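Local coordinates for outer membrane protein TP0453 (Treponema pallidum, PDB 3K8H) that alters membrane permeability at acidic pH, makes lipid vesicles leakier when it lacks its lipid, and might take part in ligand transport, at residues T203-L208 and G233-I238; T54-G59 and F71-Y76; T174-F179 and E246-V251. All coordinates share one frame; numbering follows the deposited sequence.

Contact 1: residues T203-L208 and G233-I238; sequences TLSLQL and GDRLII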
loop_
_atom_site.group_PDB
_atom_site.type_symbol
_atom_site.label_atom_id
_atom_site.label_comp_id
_atom_site.label_asym_id
_atom_site.label_seq_id
_atom_site.Cartn_x
_atom_site.Cartn_y
_atom_site.Cartn_z
ATOM N N THR A 203 -14.489 -5.363 8.381
ATOM C CA THR A 203 -15.317 -5.385 7.183
ATOM C C THR A 203 -16.309 -4.245 7.344
ATOM O O THR A 203 -16.661 -3.887 8.464
ATOM C CB THR A 203 -16.067 -6.729 6.978
ATOM O OG1 THR A 203 -16.968 -6.954 8.065
ATOM C CG2 THR A 203 -15.105 -7.878 6.928
ATOM N N LEU A 204 -16.740 -3.676 6.226
ATOM C CA LEU A 204 -17.680 -2.578 6.221
ATOM C C LEU A 204 -18.581 -2.658 4.996
ATOM O O LEU A 204 -18.205 -3.238 3.973
ATOM C CB LEU A 204 -16.937 -1.227 6.246
ATOM C CG LEU A 204 -16.071 -0.765 5.057
ATOM C CD1 LEU A 204 -16.876 -0.066 3.949
ATOM C CD2 LEU A 204 -14.984 0.179 5.549
ATOM N N SER A 205 -19.764 -2.069 5.105
ATOM C CA SER A 205 -20.547 -1.727 3.932
ATOM C C SER A 205 -20.985 -0.281 4.027
ATOM O O SER A 205 -21.285 0.213 5.106
ATOM C CB SER A 205 -21.757 -2.643 3.755
ATOM O OG SER A 205 -22.384 -2.870 4.983
ATOM N N LEU A 206 -21.025 0.382 2.879
ATOM C CA LEU A 206 -21.292 1.795 2.800
ATOM C C LEU A 206 -22.359 2.011 1.726
ATOM O O LEU A 206 -22.175 1.617 0.573
ATOM C CB LEU A 206 -19.988 2.521 2.451
ATOM C CG LEU A 206 -19.992 4.001 2.062
ATOM C CD1 LEU A 206 -20.478 4.905 3.204
ATOM C CD2 LEU A 206 -18.607 4.416 1.587
ATOM N N GLN A 207 -23.484 2.605 2.111
ATOM C CA GLN A 207 -24.524 2.946 1.152
ATOM C C GLN A 207 -23.964 4.008 0.222
ATOM O O GLN A 207 -23.351 4.973 0.678
ATOM C CB GLN A 207 -25.784 3.460 1.865
ATOM C CG GLN A 207 -26.516 2.417 2.715
ATOM C CD GLN A 207 -27.379 1.444 1.896
ATOM O OE1 GLN A 207 -27.538 1.592 0.675
ATOM N NE2 GLN A 207 -27.949 0.446 2.575
ATOM N N LEU A 208 -24.165 3.821 -1.081
ATOM C CA LEU A 208 -23.631 4.737 -2.094
ATOM C C LEU A 208 -24.631 5.792 -2.585
ATOM O O LEU A 208 -24.251 6.941 -2.841
ATOM C CB LEU A 208 -23.091 3.955 -3.296
ATOM C CG LEU A 208 -21.903 3.004 -3.118
ATOM C CD1 LEU A 208 -21.652 2.244 -4.417
ATOM C CD2 LEU A 208 -20.633 3.734 -2.661
ATOM N N GLY A 233 -25.328 -4.260 -4.988
ATOM C CA GLY A 233 -26.414 -3.299 -5.193
ATOM C C GLY A 233 -25.895 -1.873 -5.209
ATOM O O GLY A 233 -25.133 -1.494 -6.105
ATOM N N ASP A 234 -26.317 -1.087 -4.221
ATOM C CA ASP A 234 -25.781 0.262 -4.001
ATOM C C ASP A 234 -25.024 0.324 -2.664
ATOM O O ASP A 234 -24.944 1.371 -2.017
ATOM C CB ASP A 234 -26.891 1.322 -4.077
ATOM C CG ASP A 234 -27.947 1.152 -2.991
ATOM O OD1 ASP A 234 -28.463 2.187 -2.504
ATOM O OD2 ASP A 234 -28.258 -0.007 -2.620
ATOM N N ARG A 235 -24.479 -0.828 -2.275
ATOM C CA ARG A 235 -23.645 -0.981 -1.090
ATOM C C ARG A 235 -22.232 -1.377 -1.512
ATOM O O ARG A 235 -22.044 -2.369 -2.221
ATOM C CB ARG A 235 -24.208 -2.079 -0.191
ATOM C CG ARG A 235 -25.054 -1.602 0.966
ATOM C CD ARG A 235 -25.877 -2.756 1.520
ATOM N NE ARG A 235 -25.039 -3.910 1.849
ATOM C CZ ARG A 235 -25.434 -5.180 1.782
ATOM N NH1 ARG A 235 -26.665 -5.489 1.384
ATOM N NH2 ARG A 235 -24.587 -6.150 2.108
ATOM N N LEU A 236 -21.247 -0.595 -1.082
ATOM C CA LEU A 236 -19.847 -0.939 -1.291
ATOM C C LEU A 236 -19.378 -1.765 -0.100
ATOM O O LEU A 236 -19.611 -1.390 1.046
ATOM C CB LEU A 236 -19.004 0.327 -1.472
ATOM C CG LEU A 236 -17.471 0.223 -1.413
ATOM C CD1 LEU A 236 -16.934 -0.801 -2.391
ATOM C CD2 LEU A 236 -16.833 1.588 -1.653
ATOM N N ILE A 237 -18.749 -2.901 -0.381
ATOM C CA ILE A 237 -18.287 -3.823 0.655
ATOM C C ILE A 237 -16.779 -4.027 0.589
ATOM O O ILE A 237 -16.218 -4.301 -0.470
ATOM C CB ILE A 237 -19.008 -5.188 0.573
ATOM C CG1 ILE A 237 -20.489 -5.014 0.942
ATOM C CG2 ILE A 237 -18.344 -6.216 1.502
ATOM C CD1 ILE A 237 -21.375 -6.111 0.441
ATOM N N ILE A 238 -16.139 -3.868 1.741
ATOM C CA ILE A 238 -14.720 -4.092 1.903
ATOM C C ILE A 238 -14.571 -5.126 2.997
ATOM O O ILE A 238 -15.148 -4.974 4.062
ATOM C CB ILE A 238 -13.996 -2.790 2.320
ATOM C CG1 ILE A 238 -14.179 -1.700 1.254
ATOM C CG2 ILE A 238 -12.517 -3.048 2.622
ATOM C CD1 ILE A 238 -13.814 -0.313 1.737
#
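L204 and L206 pair with I238 and L236 through the backbone in an antiparallel ladder, the two strands running 163° apart. Each couple exchanges two hydrogen bonds: L204 N to I238 O (3.0 Å) with I238 N to L204 O in return, and L206 N to L236 O with L236 N to L206 O (2.9 Å). A fifth bond, L208 N to D234 O at 2.7 Å, carries the pairing into the loop, beyond the last bridge. S205 with I237 and Q207 with R235 are the intervening non-hydrogen-bonded pairs; there CA-H groups lean on carbonyls, as S205 CA does on L236 O at 3.1 Å.

Apolar contacts lie on the face of L204, L206, L236 and I238. L204 and I238 run side by side, L204 CD1 lying 3.8 Å from I238 CD1; chi1 of L204 (67°), which sets CG between its backbone N and carbonyl carbon, brings the branch there. At the ladder's end L208 folds inward and rests CD2 4.0 Å from L236 CB. M189 and L191 of strand 189-196 flank L204, M189 also touching L206, while L176 and I173 of helix 169-177 pack on L204 and L206 respectively.

The other face carries S205, Q207 and R235 together with the buried I237. S205 CB touches I237 CG1 and meets the edge of the R235 guanidinium, 4.0 Å from NE, while the Q207 amide crosses the aliphatic part of R235, its plane 64° from the guanidinium. R235 NE is buried without a partner, and NH2 makes a long, weak ion pair with E232.

The chemistry is two-sided: aliphatic branches face the helix side of the beta-half-barrel, a mixed set the other. Five backbone bonds and the aliphatic face hold the strands, with no salt bridge between them.

Contact 2: residues T54-G59 and F71-Y76; sequences TTAVYG and FGSGSY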
loop_
_atom_site.group_PDB
_atom_site.type_symbol
_atom_site.label_atom_id
_atom_site.label_comp_id
_atom_site.label_asym_id
_atom_site.label_seq_id
_atom_site.Cartn_x
_atom_site.Cartn_y
_atom_site.Cartn_z
ATOM N N THR A 54 -15.419 -3.459 33.593
ATOM C CA THR A 54 -16.520 -3.439 32.645
ATOM C C THR A 54 -16.383 -4.591 31.653
ATOM O O THR A 54 -15.269 -4.910 31.224
ATOM C CB THR A 54 -16.570 -2.077 31.931
ATOM O OG1 THR A 54 -16.468 -1.033 32.915
ATOM C CG2 THR A 54 -17.869 -1.908 31.158
ATOM N N THR A 55 -17.499 -5.241 31.315
ATOM C CA THR A 55 -17.471 -6.269 30.271
ATOM C C THR A 55 -17.808 -5.712 28.872
ATOM O O THR A 55 -17.254 -6.179 27.862
ATOM C CB THR A 55 -18.377 -7.491 30.588
ATOM O OG1 THR A 55 -19.753 -7.085 30.616
ATOM C CG2 THR A 55 -18.006 -8.123 31.925
ATOM N N ALA A 56 -18.704 -4.725 28.813
ATOM C CA ALA A 56 -19.153 -4.172 27.532
ATOM C C ALA A 56 -19.488 -2.696 27.637
ATOM O O ALA A 56 -20.018 -2.227 28.646
ATOM C CB ALA A 56 -20.364 -4.956 26.983
ATOM N N VAL A 57 -19.202 -1.981 26.557
ATOM C CA VAL A 57 -19.445 -0.557 26.469
ATOM C C VAL A 57 -20.326 -0.289 25.259
ATOM O O VAL A 57 -20.024 -0.757 24.156
ATOM C CB VAL A 57 -18.117 0.229 26.343
ATOM C CG1 VAL A 57 -18.368 1.667 25.983
ATOM C CG2 VAL A 57 -17.321 0.142 27.663
ATOM N N TYR A 58 -21.401 0.472 25.495
ATOM C CA TYR A 58 -22.342 0.938 24.476
ATOM C C TYR A 58 -22.255 2.462 24.368
ATOM O O TYR A 58 -22.415 3.175 25.356
ATOM C CB TYR A 58 -23.765 0.550 24.870
ATOM C CG TYR A 58 -23.943 -0.929 25.116
ATOM C CD1 TYR A 58 -24.514 -1.762 24.148
ATOM C CD2 TYR A 58 -23.497 -1.504 26.302
ATOM C CE1 TYR A 58 -24.667 -3.135 24.376
ATOM C CE2 TYR A 58 -23.632 -2.842 26.534
ATOM C CZ TYR A 58 -24.222 -3.662 25.569
ATOM O OH TYR A 58 -24.343 -5.018 25.829
ATOM N N GLY A 59 -22.006 2.970 23.168
ATOM C CA GLY A 59 -21.806 4.400 23.007
ATOM C C GLY A 59 -22.651 5.039 21.919
ATOM O O GLY A 59 -23.117 4.382 20.999
ATOM N N PHE A 71 -22.797 3.763 28.032
ATOM C CA PHE A 71 -23.341 2.893 29.029
ATOM C C PHE A 71 -22.444 1.666 29.192
ATOM O O PHE A 71 -22.201 0.944 28.232
ATOM C CB PHE A 71 -24.747 2.478 28.613
ATOM C CG PHE A 71 -25.447 1.605 29.613
ATOM C CD1 PHE A 71 -26.438 2.127 30.423
ATOM C CD2 PHE A 71 -25.119 0.252 29.738
ATOM C CE1 PHE A 71 -27.105 1.312 31.355
ATOM C CE2 PHE A 71 -25.787 -0.576 30.663
ATOM C CZ PHE A 71 -26.773 -0.041 31.458
ATOM N N GLY A 72 -21.969 1.421 30.409
ATOM C CA GLY A 72 -21.165 0.229 30.677
ATOM C C GLY A 72 -21.867 -0.787 31.564
ATOM O O GLY A 72 -22.498 -0.432 32.556
ATOM N N SER A 73 -21.765 -2.058 31.212
ATOM C CA SER A 73 -22.238 -3.102 32.103
ATOM C C SER A 73 -21.022 -3.795 32.694
ATOM O O SER A 73 -20.058 -4.076 31.982
ATOM C CB SER A 73 -23.141 -4.091 31.373
ATOM O OG SER A 73 -22.364 -4.984 30.620
ATOM N N GLY A 74 -21.062 -4.051 34.001
ATOM C CA GLY A 74 -19.906 -4.600 34.703
ATOM C C GLY A 74 -20.159 -4.923 36.162
ATOM O O GLY A 74 -21.197 -5.493 36.526
ATOM N N SER A 75 -19.195 -4.568 36.998
ATOM C CA SER A 75 -19.260 -4.858 38.427
ATOM C C SER A 75 -18.598 -3.721 39.168
ATOM O O SER A 75 -17.380 -3.527 39.092
ATOM C CB SER A 75 -18.576 -6.188 38.756
ATOM O OG SER A 75 -19.199 -7.234 38.035
ATOM N N TYR A 76 -19.426 -2.959 39.860
ATOM C CA TYR A 76 -18.996 -1.724 40.463
ATOM C C TYR A 76 -19.450 -1.698 41.928
ATOM O O TYR A 76 -20.413 -1.016 42.274
ATOM C CB TYR A 76 -19.562 -0.542 39.668
ATOM C CG TYR A 76 -19.416 -0.664 38.148
ATOM C CD1 TYR A 76 -18.164 -0.583 37.533
ATOM C CD2 TYR A 76 -20.536 -0.863 37.335
ATOM C CE1 TYR A 76 -18.035 -0.690 36.158
ATOM C CE2 TYR A 76 -20.421 -0.963 35.977
ATOM C CZ TYR A 76 -19.180 -0.869 35.384
ATOM O OH TYR A 76 -19.077 -0.992 34.024
#
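A classic beta bulge sets two residues, T55 and A56, opposite the single S73 and shifts the pairing of this antiparallel hairpin by one residue. S73 O takes the hydrogen bond from T55 N (2.9 Å), while S73 N donates to A56 O (3.1 Å), so one residue is held from both sides of the bulge. Past the bulge the order is regular: Y58 and F71 exchange two bonds, Y58 N to F71 O and F71 N to Y58 O (2.8 Å).

The chain runs on past G74, and the Y76 side chain swings back to T54. Its OH donates to T54 OG1 at 2.8 Å, the threonine oxygen lying in the ring plane at the edge; T54 OG1 is also hydrogen-bonded to I50 O, which fixes the side chain between helix 45-52 and the tyrosine. With T54 CG2 anti to the backbone N, this methyl comes to 3.2 Å from S73 O. Y58 and F71 point the same way, Y58 CD2 to F71 CD2 4.2 Å, and the Y58 ring presents its edge to F71 O.

Y58 and F71 together pack on P11 of helix 11-15; Y58 also meets Y24, and F71 meets F117. The hairpin is part of the wall of the U-shaped beta-half-barrel, where strand 21-26 continues the pairing beside strand 54-62, and strand 117-123 beside strand 67-74.

Contact 3: residues T174-F179 and E246-V251; sequences TKLLNF and ERLASV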
loop_
_atom_site.group_PDB
_atom_site.type_symbol
_atom_site.label_atom_id
_atom_site.label_comp_id
_atom_site.label_asym_id
_atom_site.label_seq_id
_atom_site.Cartn_x
_atom_site.Cartn_y
_atom_site.Cartn_z
ATOM N N THR A 174 -13.354 8.362 4.768
ATOM C CA THR A 174 -12.154 9.043 4.287
ATOM C C THR A 174 -11.102 9.148 5.394
ATOM O O THR A 174 -9.915 8.965 5.133
ATOM C CB THR A 174 -12.451 10.435 3.648
ATOM O OG1 THR A 174 -12.919 11.355 4.646
ATOM C CG2 THR A 174 -13.483 10.317 2.534
ATOM N N LYS A 175 -11.544 9.425 6.625
ATOM C CA LYS A 175 -10.664 9.408 7.804
ATOM C C LYS A 175 -10.086 8.014 7.997
ATOM O O LYS A 175 -8.884 7.851 8.225
ATOM C CB LYS A 175 -11.446 9.779 9.064
ATOM C CG LYS A 175 -11.526 11.255 9.386
ATOM C CD LYS A 175 -12.938 11.594 9.868
ATOM C CE LYS A 175 -12.956 12.421 11.146
ATOM N NZ LYS A 175 -13.295 11.589 12.346
ATOM N N LEU A 176 -10.957 7.013 7.905
ATOM C CA LEU A 176 -10.580 5.630 8.124
ATOM C C LEU A 176 -9.570 5.113 7.094
ATOM O O LEU A 176 -8.619 4.411 7.445
ATOM C CB LEU A 176 -11.828 4.740 8.131
ATOM C CG LEU A 176 -11.630 3.239 8.367
ATOM C CD1 LEU A 176 -11.565 2.933 9.855
ATOM C CD2 LEU A 176 -12.760 2.470 7.713
ATOM N N LEU A 177 -9.788 5.441 5.824
ATOM C CA LEU A 177 -8.900 4.962 4.763
ATOM C C LEU A 177 -7.765 5.935 4.477
ATOM O O LEU A 177 -6.898 5.648 3.652
ATOM C CB LEU A 177 -9.679 4.641 3.480
ATOM C CG LEU A 177 -10.897 3.711 3.586
ATOM C CD1 LEU A 177 -11.442 3.411 2.195
ATOM C CD2 LEU A 177 -10.604 2.416 4.372
ATOM N N ASN A 178 -7.778 7.071 5.180
ATOM C CA ASN A 178 -6.802 8.153 5.006
ATOM C C ASN A 178 -6.757 8.663 3.562
ATOM O O ASN A 178 -5.693 8.888 2.998
ATOM C CB ASN A 178 -5.413 7.734 5.506
ATOM C CG ASN A 178 -4.628 8.895 6.101
ATOM O OD1 ASN A 178 -4.311 8.895 7.295
ATOM N ND2 ASN A 178 -4.312 9.891 5.275
ATOM N N PHE A 179 -7.935 8.824 2.969
ATOM C CA PHE A 179 -8.072 9.430 1.655
ATOM C C PHE A 179 -8.384 10.915 1.835
ATOM O O PHE A 179 -8.552 11.369 2.972
ATOM C CB PHE A 179 -9.184 8.743 0.855
ATOM C CG PHE A 179 -8.892 7.309 0.493
ATOM C CD1 PHE A 179 -7.640 6.743 0.724
ATOM C CD2 PHE A 179 -9.872 6.530 -0.115
ATOM C CE1 PHE A 179 -7.379 5.417 0.385
ATOM C CE2 PHE A 179 -9.619 5.204 -0.465
ATOM C CZ PHE A 179 -8.370 4.645 -0.216
ATOM N N GLU A 246 -3.702 2.374 16.903
ATOM C CA GLU A 246 -3.351 3.782 17.060
ATOM C C GLU A 246 -4.221 4.667 16.168
ATOM O O GLU A 246 -4.810 5.637 16.638
ATOM C CB GLU A 246 -1.843 3.992 16.781
ATOM C CG GLU A 246 -1.451 5.287 16.049
ATOM C CD GLU A 246 -0.975 6.404 16.966
ATOM O OE1 GLU A 246 -1.805 7.261 17.341
ATOM O OE2 GLU A 246 0.234 6.438 17.299
ATOM N N ARG A 247 -4.317 4.312 14.893
ATOM C CA ARG A 247 -5.075 5.099 13.935
ATOM C C ARG A 247 -6.575 5.008 14.174
ATOM O O ARG A 247 -7.280 6.013 14.116
ATOM C CB ARG A 247 -4.738 4.669 12.508
ATOM C CG ARG A 247 -3.774 5.603 11.804
ATOM C CD ARG A 247 -4.496 6.850 11.290
ATOM N NE ARG A 247 -5.608 6.493 10.410
ATOM C CZ ARG A 247 -5.482 6.246 9.111
ATOM N NH1 ARG A 247 -6.552 5.927 8.395
ATOM N NH2 ARG A 247 -4.290 6.325 8.528
ATOM N N LEU A 248 -7.059 3.800 14.427
ATOM C CA LEU A 248 -8.468 3.598 14.724
ATOM C C LEU A 248 -8.900 4.411 15.959
ATOM O O LEU A 248 -9.976 5.011 15.957
ATOM C CB LEU A 248 -8.782 2.101 14.900
ATOM C CG LEU A 248 -10.214 1.731 15.288
ATOM C CD1 LEU A 248 -11.257 2.271 14.281
ATOM C CD2 LEU A 248 -10.353 0.224 15.477
ATOM N N ALA A 249 -8.044 4.440 16.983
ATOM C CA ALA A 249 -8.302 5.209 18.201
ATOM C C ALA A 249 -8.357 6.700 17.913
ATOM O O ALA A 249 -9.220 7.412 18.436
ATOM C CB ALA A 249 -7.256 4.901 19.265
ATOM N N SER A 250 -7.440 7.163 17.069
ATOM C CA SER A 250 -7.440 8.546 16.601
ATOM C C SER A 250 -8.699 8.902 15.781
ATOM O O SER A 250 -9.312 9.937 16.016
ATOM C CB SER A 250 -6.171 8.824 15.799
ATOM O OG SER A 250 -6.338 9.961 14.979
ATOM N N VAL A 251 -9.082 8.046 14.834
ATOM C CA VAL A 251 -10.272 8.282 14.006
ATOM C C VAL A 251 -11.548 8.367 14.865
ATOM O O VAL A 251 -12.395 9.239 14.651
ATOM C CB VAL A 251 -10.411 7.207 12.890
ATOM C CG1 VAL A 251 -11.785 7.290 12.202
ATOM C CG2 VAL A 251 -9.272 7.326 11.847
#
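K175 and L176 meet R247 and V251 where the C-terminal end of helix 169-177 packs on helix 245-253, a helix-to-helix contact carried by R247 at the helix end and V251 against K175. The first helix ends in a Schellman motif, F179 N bonding to T174 O and N178, at positive phi, acting as C-prime residue with a weak bond from its N to K175 O. Onto this end bends the arginine, its chain kinked at chi2 (-79°) and chi3. R247 NH1 comes 2.7 Å from L176 O, at an angle too poor for a hydrogen bond, and 3.0 Å from K175 O. The amide of N178 lies over one face of the guanidinium, the planes 57° apart. A positive group beside these terminal carbonyls probably suits the negative end of the helix dipole.

V251 packs beside it: CG1, anti to the backbone N, touches K175 CB at 4.0 Å. K175 NZ reaches across to S254 OG for its hydrogen bond.

The helices are assigned as amphipathic helices 7 (169-177) and 9 (245-254). The hydrophobic cavity is described as opening when helices 2, 3 and 9 move away from helices 7 and 8 (215-225), so this contact would lie on the parting interface. L176 and L248 pack on strands 189-196 and 199-207, A249 faces helix 31-39, and F179 meets F219 of the second subunit.

How the contacts relate
From the N terminus, contact 2 comes first: strands 54-62 and 67-74 form a local hairpin, complete before the other two contacts begin. Contact 3 then opens at helix 169-177 and closes only at helix 245-253, bridging 66 residues. Contact 1 is nested within that span, pairing strands 199-207 and 235-244 around helix 215-225 and strand 228-232; strand 235-244 leads straight into helix 245-253. Contacts 1 and 3 touch through L204 CD2 and L176 CD2, 3.9 Å apart, joining strand face to helix. Contact 2 lies across the chain's centre from both, its nearest atoms about 16 Å from contact 1 and about 13 Å from contact 3.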